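Local coordinates for SLT domain-containing protein (Bdellovibrio bacteriovorus HD100, PDB 6TAB) that probably cleaves peptidoglycan as a lysozyme of altered substrate specificity, which facilitates exit of the predator from its prey cell, at residues V76-E81 against Y131-L136; R113-P118 against W246-S251; S137-F142 against R227-L232. All blocks are in the same frame, centred on the assembly; numbering follows the deposited sequence.

How the interactions relate
From the N terminus, the chain first runs as a loop through 76-81, which interaction 1 lays against the middle of helix 125-144, closing a loop that includes helix 87-101. Interaction 2 joins the short helix 113-116 to the end of helix 238-248. Its segments alternate with those of interaction 1, so the two closures cross, and they meet where Y131 OH approaches S247 OG. Interaction 3 follows interaction 1 along the same helix and is nested inside the loop that interaction 2 closes; it ties 137-142 to the loop 227-232. Helix 125-144 thus carries interactions 1 and 3, while W246 packs beside S138 and F142.

Interaction 1: residues V76-E81 against Y131-L136; sequences VIPLWE and YWAFVL
F134 and A133, on helix 125-144 of a lysozyme-type SLT domain, receive the loop from V76 to W80. Apolar packing dominates. F134 points its CG anti to the backbone N (chi1 -177°), which swings the ring out between V76 and L79. V76 CG1 sits 3.7 Å from F134 CB, the two side chains crossing at about a right angle, and the branched L79 brings CG to 3.8 Å from F134 CE2. A phenylalanine suits this position because its flat ring can meet several aliphatic groups at once. Beside it, P78 CG rests 3.9 Å from A133 CB. The small alanine lets the loop come close to the helix, with the CA atoms of P78 and F134 only 4.4 Å apart.

W80 brings the second aromatic ring. Tryptophan suits the place because the wide indole reaches the helix with its far atoms while NE1 stays hydrogen-bonded to S91 OG on helix 87-101. CH2 approaches A133 O and lies 4.2 Å from L136 CB, and CZ3 comes near L136 C. P78 CB lies over one face of the indole, so the proline touches both the helix and the tryptophan. The ring also meets W90 edge-to-face.

Between the two segments the contact is apolar; the hydrogen bonds of the loop go to residues just outside 131-136, L79 N to S137 OG and V76 N to Q130 OE1. At the edge of the F134 ring, near its plane, the carbonyl oxygen I77 O approaches CD2 to 3.6 Å.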
loop_
_atom_site.group_PDB
_atom_site.type_symbol
_atom_site.label_atom_id
_atom_site.label_comp_id
_atom_site.label_asym_id
_atom_site.label_seq_id
_atom_site.Cartn_x
_atom_site.Cartn_y
_atom_site.Cartn_z
ATOM N N VAL A 76 8.047 -12.009 -9.595
ATOM C CA VAL A 76 8.106 -11.435 -8.220
ATOM C C VAL A 76 6.903 -11.964 -7.422
ATOM O O VAL A 76 5.761 -11.917 -7.909
ATOM C CB VAL A 76 8.115 -9.892 -8.283
ATOM C CG1 VAL A 76 7.959 -9.280 -6.888
ATOM C CG2 VAL A 76 9.393 -9.387 -8.978
ATOM N N ILE A 77 7.181 -12.495 -6.207
ATOM C CA ILE A 77 6.181 -13.099 -5.289
ATOM C C ILE A 77 6.047 -12.265 -4.019
ATOM O O ILE A 77 7.063 -11.938 -3.374
ATOM C CB ILE A 77 6.628 -14.510 -4.854
ATOM C CG1 ILE A 77 7.110 -15.344 -6.024
ATOM C CG2 ILE A 77 5.547 -15.177 -4.018
ATOM C CD1 ILE A 77 6.067 -15.610 -6.997
ATOM N N PRO A 78 4.825 -11.889 -3.588
ATOM C CA PRO A 78 4.681 -11.041 -2.405
ATOM C C PRO A 78 5.121 -11.745 -1.107
ATOM O O PRO A 78 5.010 -12.995 -0.959
ATOM C CB PRO A 78 3.163 -10.720 -2.354
ATOM C CG PRO A 78 2.667 -10.950 -3.773
ATOM C CD PRO A 78 3.522 -12.122 -4.245
ATOM N N LEU A 79 5.548 -10.924 -0.128
ATOM C CA LEU A 79 6.110 -11.419 1.154
ATOM C C LEU A 79 5.080 -12.159 2.019
ATOM O O LEU A 79 5.498 -12.970 2.886
ATOM C CB LEU A 79 6.707 -10.228 1.917
ATOM C CG LEU A 79 7.889 -9.525 1.248
ATOM C CD1 LEU A 79 8.227 -8.220 1.962
ATOM C CD2 LEU A 79 9.110 -10.419 1.212
ATOM N N TRP A 80 3.774 -11.883 1.877
ATOM C CA TRP A 80 2.754 -12.593 2.682
ATOM C C TRP A 80 2.648 -14.088 2.331
ATOM O O TRP A 80 2.133 -14.872 3.169
ATOM C CB TRP A 80 1.394 -11.873 2.654
ATOM C CG TRP A 80 0.844 -11.533 1.294
ATOM C CD1 TRP A 80 0.597 -12.398 0.264
ATOM C CD2 TRP A 80 0.403 -10.239 0.829
ATOM N NE1 TRP A 80 0.070 -11.730 -0.810
ATOM C CE2 TRP A 80 -0.024 -10.393 -0.508
ATOM C CE3 TRP A 80 0.418 -8.963 1.401
ATOM C CZ2 TRP A 80 -0.487 -9.300 -1.267
ATOM C CZ3 TRP A 80 -0.073 -7.899 0.673
ATOM C CH2 TRP A 80 -0.488 -8.059 -0.653
ATOM N N GLU A 81 3.130 -14.517 1.152
ATOM C CA GLU A 81 3.057 -15.942 0.818
ATOM C C GLU A 81 4.019 -16.783 1.684
ATOM O O GLU A 81 3.825 -17.986 1.802
ATOM C CB GLU A 81 3.287 -16.200 -0.682
ATOM C CG GLU A 81 2.261 -15.523 -1.581
ATOM C CD GLU A 81 2.137 -15.969 -3.025
ATOM O OE1 GLU A 81 2.773 -16.998 -3.409
ATOM O OE2 GLU A 81 1.389 -15.260 -3.780
ATOM N N TYR A 131 4.672 -5.984 -9.269
ATOM C CA TYR A 131 5.403 -4.953 -8.520
ATOM C C TYR A 131 4.534 -4.415 -7.359
ATOM O O TYR A 131 4.951 -4.356 -6.192
ATOM C CB TYR A 131 5.839 -3.802 -9.479
ATOM C CG TYR A 131 6.501 -2.668 -8.726
ATOM C CD1 TYR A 131 7.827 -2.742 -8.328
ATOM C CD2 TYR A 131 5.801 -1.522 -8.372
ATOM C CE1 TYR A 131 8.434 -1.767 -7.548
ATOM C CE2 TYR A 131 6.395 -0.509 -7.639
ATOM C CZ TYR A 131 7.711 -0.621 -7.211
ATOM O OH TYR A 131 8.280 0.362 -6.431
ATOM N N TRP A 132 3.313 -3.968 -7.711
ATOM C CA TRP A 132 2.444 -3.323 -6.699
ATOM C C TRP A 132 2.007 -4.314 -5.614
ATOM O O TRP A 132 1.886 -3.917 -4.434
ATOM C CB TRP A 132 1.271 -2.551 -7.353
ATOM C CG TRP A 132 1.753 -1.216 -7.850
ATOM C CD1 TRP A 132 2.058 -0.870 -9.141
ATOM C CD2 TRP A 132 2.180 -0.100 -7.043
ATOM N NE1 TRP A 132 2.583 0.407 -9.199
ATOM C CE2 TRP A 132 2.656 0.915 -7.917
ATOM C CE3 TRP A 132 2.146 0.154 -5.672
ATOM C CZ2 TRP A 132 3.195 2.100 -7.419
ATOM C CZ3 TRP A 132 2.611 1.359 -5.199
ATOM C CH2 TRP A 132 3.136 2.321 -6.062
ATOM N N ALA A 133 1.734 -5.577 -5.980
ATOM C CA ALA A 133 1.438 -6.591 -4.910
ATOM C C ALA A 133 2.638 -6.764 -3.944
ATOM O O ALA A 133 2.445 -6.834 -2.725
ATOM C CB ALA A 133 0.991 -7.890 -5.508
ATOM N N PHE A 134 3.868 -6.773 -4.475
ATOM C CA PHE A 134 5.052 -6.868 -3.637
ATOM C C PHE A 134 5.170 -5.637 -2.717
ATOM O O PHE A 134 5.406 -5.728 -1.481
ATOM C CB PHE A 134 6.329 -7.053 -4.466
ATOM C CG PHE A 134 7.561 -7.234 -3.601
ATOM C CD1 PHE A 134 8.260 -6.136 -3.109
ATOM C CD2 PHE A 134 7.972 -8.498 -3.178
ATOM C CE1 PHE A 134 9.339 -6.285 -2.248
ATOM C CE2 PHE A 134 9.054 -8.645 -2.314
ATOM C CZ PHE A 134 9.735 -7.550 -1.836
ATOM N N VAL A 135 5.057 -4.413 -3.288
ATOM C CA VAL A 135 5.183 -3.193 -2.464
ATOM C C VAL A 135 4.108 -3.163 -1.355
ATOM O O VAL A 135 4.406 -2.874 -0.179
ATOM C CB VAL A 135 5.169 -1.911 -3.314
ATOM C CG1 VAL A 135 5.074 -0.660 -2.449
ATOM C CG2 VAL A 135 6.407 -1.853 -4.209
ATOM N N LEU A 136 2.850 -3.498 -1.706
ATOM C CA LEU A 136 1.810 -3.589 -0.673
ATOM C C LEU A 136 2.220 -4.575 0.435
ATOM O O LEU A 136 2.008 -4.283 1.650
ATOM C CB LEU A 136 0.469 -4.017 -1.299
ATOM C CG LEU A 136 -0.344 -2.945 -1.990
ATOM C CD1 LEU A 136 -1.434 -3.576 -2.850
ATOM C CD2 LEU A 136 -0.977 -1.982 -0.973
#

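Interaction 2: residues R113-P118 against W246-S251; sequences RSLFCP and WSQNLS
S247 and F116 make the tight part of this contact, where helix 238-248 nears its end against the short helix 113-116. S247 OG donates a hydrogen bond of 2.7 Å to F116 O. The hydroxyl approaches with a C=O...OG angle of 129°, from above the carbonyl plane and 38° out of it. S247 has its OG anti to the backbone N (chi1 174°), and this turns the hydroxyl toward the F116 carbonyl. Serine suits the place because its short side chain allows close approach while still supplying a donor. F116 is the last residue of its helix, and the chain leaves helical geometry at C117, so the serine serves a carbonyl at a helix end. Y131 OH, from helix 125-144, is a further hydrogen-bonding partner of S247 OG.

Q248 shares in the close fit. Its CA lies 3.3 Å from F116 O in a CA-H...O contact, a weak supplement to the hydroxyl bond, and its CB packs 3.5 Å from L115 O and 3.6 Å from F116 O.

The F116 side chain begins at the contact and then departs. CB is 4.0 Å from S247 OG, which lies at the edge of the ring, near its plane, and the ring goes on to pack on I214 and V244. A large hydrophobic residue suits that inward course.

Toward the surface the fit slackens. The outer end of the partly exposed glutamine extends along L115, and the solvent-exposed P118 comes no nearer to 246-251 than 4.5 Å, between its CD and Q248 O.

The result is a serine-to-carbonyl tie at the C-terminal end of a helix, beside the C117-C253 disulfide that links this region to the C-terminal tail.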
loop_
_atom_site.group_PDB
_atom_site.type_symbol
_atom_site.label_atom_id
_atom_site.label_comp_id
_atom_site.label_asym_id
_atom_site.label_seq_id
_atom_site.Cartn_x
_atom_site.Cartn_y
_atom_site.Cartn_z
ATOM N N ARG A 113 10.690 6.993 -9.990
ATOM C CA ARG A 113 11.126 5.663 -10.446
ATOM C C ARG A 113 12.651 5.490 -10.319
ATOM O O ARG A 113 13.101 4.363 -10.014
ATOM C CB ARG A 113 10.622 5.395 -11.863
ATOM C CG ARG A 113 11.132 6.348 -12.940
ATOM C CD ARG A 113 10.288 6.262 -14.213
ATOM N NE ARG A 113 10.721 7.131 -15.311
ATOM C CZ ARG A 113 10.391 8.425 -15.497
ATOM N NH1 ARG A 113 9.541 9.057 -14.693
ATOM N NH2 ARG A 113 10.908 9.040 -16.562
ATOM N N SER A 114 13.466 6.547 -10.453
ATOM C CA SER A 114 14.929 6.352 -10.342
ATOM C C SER A 114 15.328 5.834 -8.942
ATOM O O SER A 114 16.373 5.198 -8.805
ATOM C CB SER A 114 15.700 7.614 -10.721
ATOM O OG SER A 114 15.392 8.735 -9.877
ATOM N N LEU A 115 14.525 6.174 -7.925
ATOM C CA LEU A 115 14.719 5.703 -6.543
ATOM C C LEU A 115 14.097 4.317 -6.324
ATOM O O LEU A 115 14.777 3.383 -5.858
ATOM C CB LEU A 115 14.122 6.716 -5.552
ATOM C CG LEU A 115 14.127 6.316 -4.072
ATOM C CD1 LEU A 115 15.524 6.086 -3.554
ATOM C CD2 LEU A 115 13.391 7.326 -3.197
ATOM N N PHE A 116 12.795 4.160 -6.604
ATOM C CA PHE A 116 12.063 2.941 -6.259
ATOM C C PHE A 116 12.252 1.793 -7.249
ATOM O O PHE A 116 12.276 0.617 -6.825
ATOM C CB PHE A 116 10.575 3.249 -6.108
ATOM C CG PHE A 116 10.203 3.882 -4.796
ATOM C CD1 PHE A 116 9.951 3.077 -3.703
ATOM C CD2 PHE A 116 10.107 5.260 -4.642
ATOM C CE1 PHE A 116 9.607 3.632 -2.478
ATOM C CE2 PHE A 116 9.745 5.822 -3.423
ATOM C CZ PHE A 116 9.531 5.000 -2.327
ATOM N N CYS A 117 12.320 2.075 -8.557
ATOM C CA CYS A 117 12.243 1.002 -9.574
ATOM C C CYS A 117 12.806 1.513 -10.893
ATOM O O CYS A 117 12.060 2.013 -11.757
ATOM C CB CYS A 117 10.820 0.456 -9.729
ATOM S SG CYS A 117 10.696 -0.960 -10.879
ATOM N N PRO A 118 14.157 1.487 -11.051
ATOM C CA PRO A 118 14.746 2.187 -12.194
ATOM C C PRO A 118 14.216 1.816 -13.597
ATOM O O PRO A 118 14.124 2.711 -14.478
ATOM C CB PRO A 118 16.255 1.898 -12.011
ATOM C CG PRO A 118 16.391 1.830 -10.501
ATOM C CD PRO A 118 15.149 1.108 -10.024
ATOM N N TRP A 246 14.224 -3.111 -0.803
ATOM C CA TRP A 246 13.614 -4.324 -1.367
ATOM C C TRP A 246 13.007 -4.029 -2.747
ATOM O O TRP A 246 13.135 -4.834 -3.667
ATOM C CB TRP A 246 12.596 -4.929 -0.410
ATOM C CG TRP A 246 13.137 -5.394 0.922
ATOM C CD1 TRP A 246 14.430 -5.587 1.297
ATOM C CD2 TRP A 246 12.353 -5.624 2.104
ATOM N NE1 TRP A 246 14.504 -5.944 2.631
ATOM C CE2 TRP A 246 13.232 -5.976 3.152
ATOM C CE3 TRP A 246 10.992 -5.488 2.383
ATOM C CZ2 TRP A 246 12.776 -6.254 4.439
ATOM C CZ3 TRP A 246 10.536 -5.791 3.649
ATOM C CH2 TRP A 246 11.420 -6.185 4.663
ATOM N N SER A 247 12.328 -2.879 -2.901
ATOM C CA SER A 247 11.738 -2.464 -4.193
ATOM C C SER A 247 12.810 -2.351 -5.294
ATOM O O SER A 247 12.703 -2.950 -6.380
ATOM C CB SER A 247 11.003 -1.141 -4.009
ATOM O OG SER A 247 10.529 -0.612 -5.244
ATOM N N GLN A 248 13.877 -1.580 -5.008
ATOM C CA GLN A 248 14.851 -1.224 -6.064
ATOM C C GLN A 248 15.720 -2.435 -6.449
ATOM O O GLN A 248 16.309 -2.429 -7.565
ATOM C CB GLN A 248 15.635 0.027 -5.682
ATOM C CG GLN A 248 16.684 -0.238 -4.627
ATOM C CD GLN A 248 17.250 0.986 -3.919
ATOM O OE1 GLN A 248 16.925 2.155 -4.152
ATOM N NE2 GLN A 248 18.089 0.706 -2.977
ATOM N N ASN A 249 15.751 -3.483 -5.609
ATOM C CA ASN A 249 16.539 -4.712 -5.887
ATOM C C ASN A 249 15.691 -5.855 -6.476
ATOM O O ASN A 249 16.254 -6.946 -6.737
ATOM C CB ASN A 249 17.321 -5.119 -4.638
ATOM C CG ASN A 249 18.462 -4.147 -4.359
ATOM O OD1 ASN A 249 18.608 -3.629 -3.265
ATOM N ND2 ASN A 249 19.338 -3.952 -5.336
ATOM N N LEU A 250 14.396 -5.641 -6.737
ATOM C CA LEU A 250 13.630 -6.620 -7.465
ATOM C C LEU A 250 14.273 -6.814 -8.851
ATOM O O LEU A 250 14.669 -5.819 -9.508
ATOM C CB LEU A 250 12.168 -6.163 -7.582
ATOM C CG LEU A 250 11.312 -6.054 -6.273
ATOM C CD1 LEU A 250 9.988 -5.459 -6.639
ATOM C CD2 LEU A 250 11.195 -7.440 -5.634
ATOM N N SER A 251 14.308 -8.060 -9.356
ATOM C CA SER A 251 14.965 -8.362 -10.640
ATOM C C SER A 251 14.349 -7.545 -11.783
ATOM O O SER A 251 15.056 -7.082 -12.690
ATOM C CB SER A 251 15.008 -9.872 -10.922
ATOM O OG SER A 251 13.679 -10.407 -11.025
#

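Interaction 3: residues S137-F142 against R227-L232; sequences SSMVRF and RYWSVL
Helix 125-144 of the lysozyme-type fold presents M139 to W229 in a Met-aromatic contact; the tryptophan belongs to the loop 227-232, which has a 3-10 turn at 230-232 and precedes helix 238-248. The methyl does the touching: CE stands over one face of the indole, 3.5 Å from the centroid of the six-membered ring and 15° off its normal, a close CH-pi contact. SD is above the same face but more distant, 5.2 Å from that centroid. A bend at the last torsion (chi3 60°) turns CE onto the ring after the chain has run outward through CG. Methionine suits the place because it is long, unbranched and flexible, and its polarisable sulfur and methyl are both at home against an aromatic face.

The opposite face of the indole is covered by Y228 CD1, so W229 is held between the tyrosine and the methionine. Its NE1 bonds to L170 O, which satisfies the one polar atom of the ring in this buried setting. L232 comes in alongside, its CD1 3.9 Å from M139 CE and 4.1 Å from SD; the branched leucine thereby packs on both ends of the thioether bond. The 3-10 turn, with L232 N bonded to W229 O, puts both side chains within reach of one methionine.

V231 points its branched side chain at the helix, and valine suits the place because its two methyls can face different residues: CG1 meets F142 CB at 3.9 Å, while CG2 lies 4.5 Å from M139 CA. The F142 ring itself leads away, with R141 CG over one face, to S239 and S242.

W229 and V231 also touch E143, at the helix end that in the lysozyme clan usually bears the catalytic glutamate. With W229, V231 and L232 packed against the last turns, the Met-aromatic contact joins helix 125-144 to the loop before helix 238-248 in the SLT fold.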
loop_
_atom_site.group_PDB
_atom_site.type_symbol
_atom_site.label_atom_id
_atom_site.label_comp_id
_atom_site.label_asym_id
_atom_site.label_seq_id
_atom_site.Cartn_x
_atom_site.Cartn_y
_atom_site.Cartn_z
ATOM N N SER A 137 2.818 -5.735 0.086
ATOM C CA SER A 137 3.232 -6.742 1.098
ATOM C C SER A 137 4.331 -6.170 2.002
ATOM O O SER A 137 4.386 -6.526 3.205
ATOM C CB SER A 137 3.600 -8.079 0.465
ATOM O OG SER A 137 4.893 -8.084 -0.157
ATOM N N SER A 138 5.226 -5.321 1.459
ATOM C CA SER A 138 6.279 -4.686 2.254
ATOM C C SER A 138 5.685 -3.660 3.232
ATOM O O SER A 138 6.179 -3.488 4.370
ATOM C CB SER A 138 7.416 -4.127 1.407
ATOM O OG SER A 138 7.068 -2.964 0.690
ATOM N N MET A 139 4.641 -2.936 2.787
ATOM C CA MET A 139 3.936 -1.998 3.687
ATOM C C MET A 139 3.239 -2.773 4.830
ATOM O O MET A 139 3.290 -2.348 6.007
ATOM C CB MET A 139 2.942 -1.150 2.883
ATOM C CG MET A 139 3.622 -0.255 1.834
ATOM S SD MET A 139 2.455 0.347 0.540
ATOM C CE MET A 139 1.290 1.246 1.568
ATOM N N VAL A 140 2.574 -3.887 4.491
ATOM C CA VAL A 140 1.930 -4.760 5.518
ATOM C C VAL A 140 2.976 -5.239 6.545
ATOM O O VAL A 140 2.683 -5.242 7.760
ATOM C CB VAL A 140 1.180 -5.919 4.839
ATOM C CG1 VAL A 140 0.739 -6.960 5.877
ATOM C CG2 VAL A 140 -0.011 -5.425 3.995
ATOM N N ARG A 141 4.161 -5.644 6.075
ATOM C CA ARG A 141 5.220 -6.138 6.988
ATOM C C ARG A 141 5.448 -5.115 8.111
ATOM O O ARG A 141 5.526 -5.500 9.291
ATOM C CB ARG A 141 6.545 -6.383 6.240
ATOM C CG ARG A 141 7.799 -6.547 7.103
ATOM C CD ARG A 141 7.814 -7.674 8.104
ATOM N NE ARG A 141 9.042 -7.597 8.913
ATOM C CZ ARG A 141 9.174 -6.922 10.052
ATOM N NH1 ARG A 141 8.164 -6.196 10.521
ATOM N NH2 ARG A 141 10.326 -6.999 10.715
ATOM N N PHE A 142 5.556 -3.825 7.754
ATOM C CA PHE A 142 5.925 -2.790 8.760
ATOM C C PHE A 142 4.718 -2.171 9.481
ATOM O O PHE A 142 4.905 -1.645 10.591
ATOM C CB PHE A 142 6.875 -1.735 8.161
ATOM C CG PHE A 142 8.243 -2.302 7.867
ATOM C CD1 PHE A 142 9.098 -2.679 8.908
ATOM C CD2 PHE A 142 8.622 -2.614 6.571
ATOM C CE1 PHE A 142 10.327 -3.257 8.630
ATOM C CE2 PHE A 142 9.849 -3.182 6.298
ATOM C CZ PHE A 142 10.691 -3.530 7.337
ATOM N N ARG A 227 1.205 10.415 1.484
ATOM C CA ARG A 227 0.057 11.217 2.023
ATOM C C ARG A 227 -0.640 10.467 3.181
ATOM O O ARG A 227 -1.110 11.110 4.142
ATOM C CB ARG A 227 -0.969 11.500 0.909
ATOM C CG ARG A 227 -0.503 12.433 -0.207
ATOM C CD ARG A 227 -1.494 13.496 -0.515
ATOM N NE ARG A 227 -1.122 14.307 -1.658
ATOM C CZ ARG A 227 -1.710 15.478 -1.893
ATOM N NH1 ARG A 227 -2.451 16.070 -0.942
ATOM N NH2 ARG A 227 -1.511 16.067 -3.061
ATOM N N TYR A 228 -0.726 9.127 3.112
ATOM C CA TYR A 228 -1.518 8.323 4.086
ATOM C C TYR A 228 -0.607 7.565 5.077
ATOM O O TYR A 228 -0.950 7.497 6.262
ATOM C CB TYR A 228 -2.442 7.325 3.357
ATOM C CG TYR A 228 -3.548 6.780 4.244
ATOM C CD1 TYR A 228 -3.364 5.632 5.019
ATOM C CD2 TYR A 228 -4.776 7.433 4.343
ATOM C CE1 TYR A 228 -4.344 5.179 5.894
ATOM C CE2 TYR A 228 -5.764 6.985 5.200
ATOM C CZ TYR A 228 -5.547 5.871 5.998
ATOM O OH TYR A 228 -6.518 5.428 6.871
ATOM N N TRP A 229 0.496 6.962 4.599
ATOM C CA TRP A 229 1.287 5.977 5.413
ATOM C C TRP A 229 2.654 6.537 5.837
ATOM O O TRP A 229 3.504 6.887 5.005
ATOM C CB TRP A 229 1.471 4.654 4.657
ATOM C CG TRP A 229 0.246 3.811 4.502
ATOM C CD1 TRP A 229 -0.308 3.007 5.457
ATOM C CD2 TRP A 229 -0.570 3.651 3.320
ATOM N NE1 TRP A 229 -1.423 2.378 4.972
ATOM C CE2 TRP A 229 -1.592 2.723 3.653
ATOM C CE3 TRP A 229 -0.546 4.197 2.015
ATOM C CZ2 TRP A 229 -2.530 2.292 2.702
ATOM C CZ3 TRP A 229 -1.461 3.761 1.086
ATOM C CH2 TRP A 229 -2.453 2.844 1.430
ATOM N N SER A 230 2.906 6.509 7.152
ATOM C CA SER A 230 4.181 6.946 7.723
ATOM C C SER A 230 5.371 6.091 7.241
ATOM O O SER A 230 6.485 6.607 7.086
ATOM C CB SER A 230 4.083 6.950 9.235
ATOM O OG SER A 230 3.991 5.611 9.751
ATOM N N VAL A 231 5.138 4.796 6.959
ATOM C CA VAL A 231 6.231 3.866 6.542
ATOM C C VAL A 231 6.785 4.251 5.164
ATOM O O VAL A 231 7.903 3.839 4.829
ATOM C CB VAL A 231 5.828 2.375 6.594
ATOM C CG1 VAL A 231 5.499 1.955 8.029
ATOM C CG2 VAL A 231 4.739 1.996 5.586
ATOM N N LEU A 232 6.038 5.050 4.376
ATOM C CA LEU A 232 6.487 5.532 3.048
ATOM C C LEU A 232 7.152 6.918 3.129
ATOM O O LEU A 232 7.607 7.417 2.080
ATOM C CB LEU A 232 5.318 5.534 2.041
ATOM C CG LEU A 232 4.780 4.165 1.631
ATOM C CD1 LEU A 232 3.616 4.305 0.667
ATOM C CD2 LEU A 232 5.861 3.265 1.030
#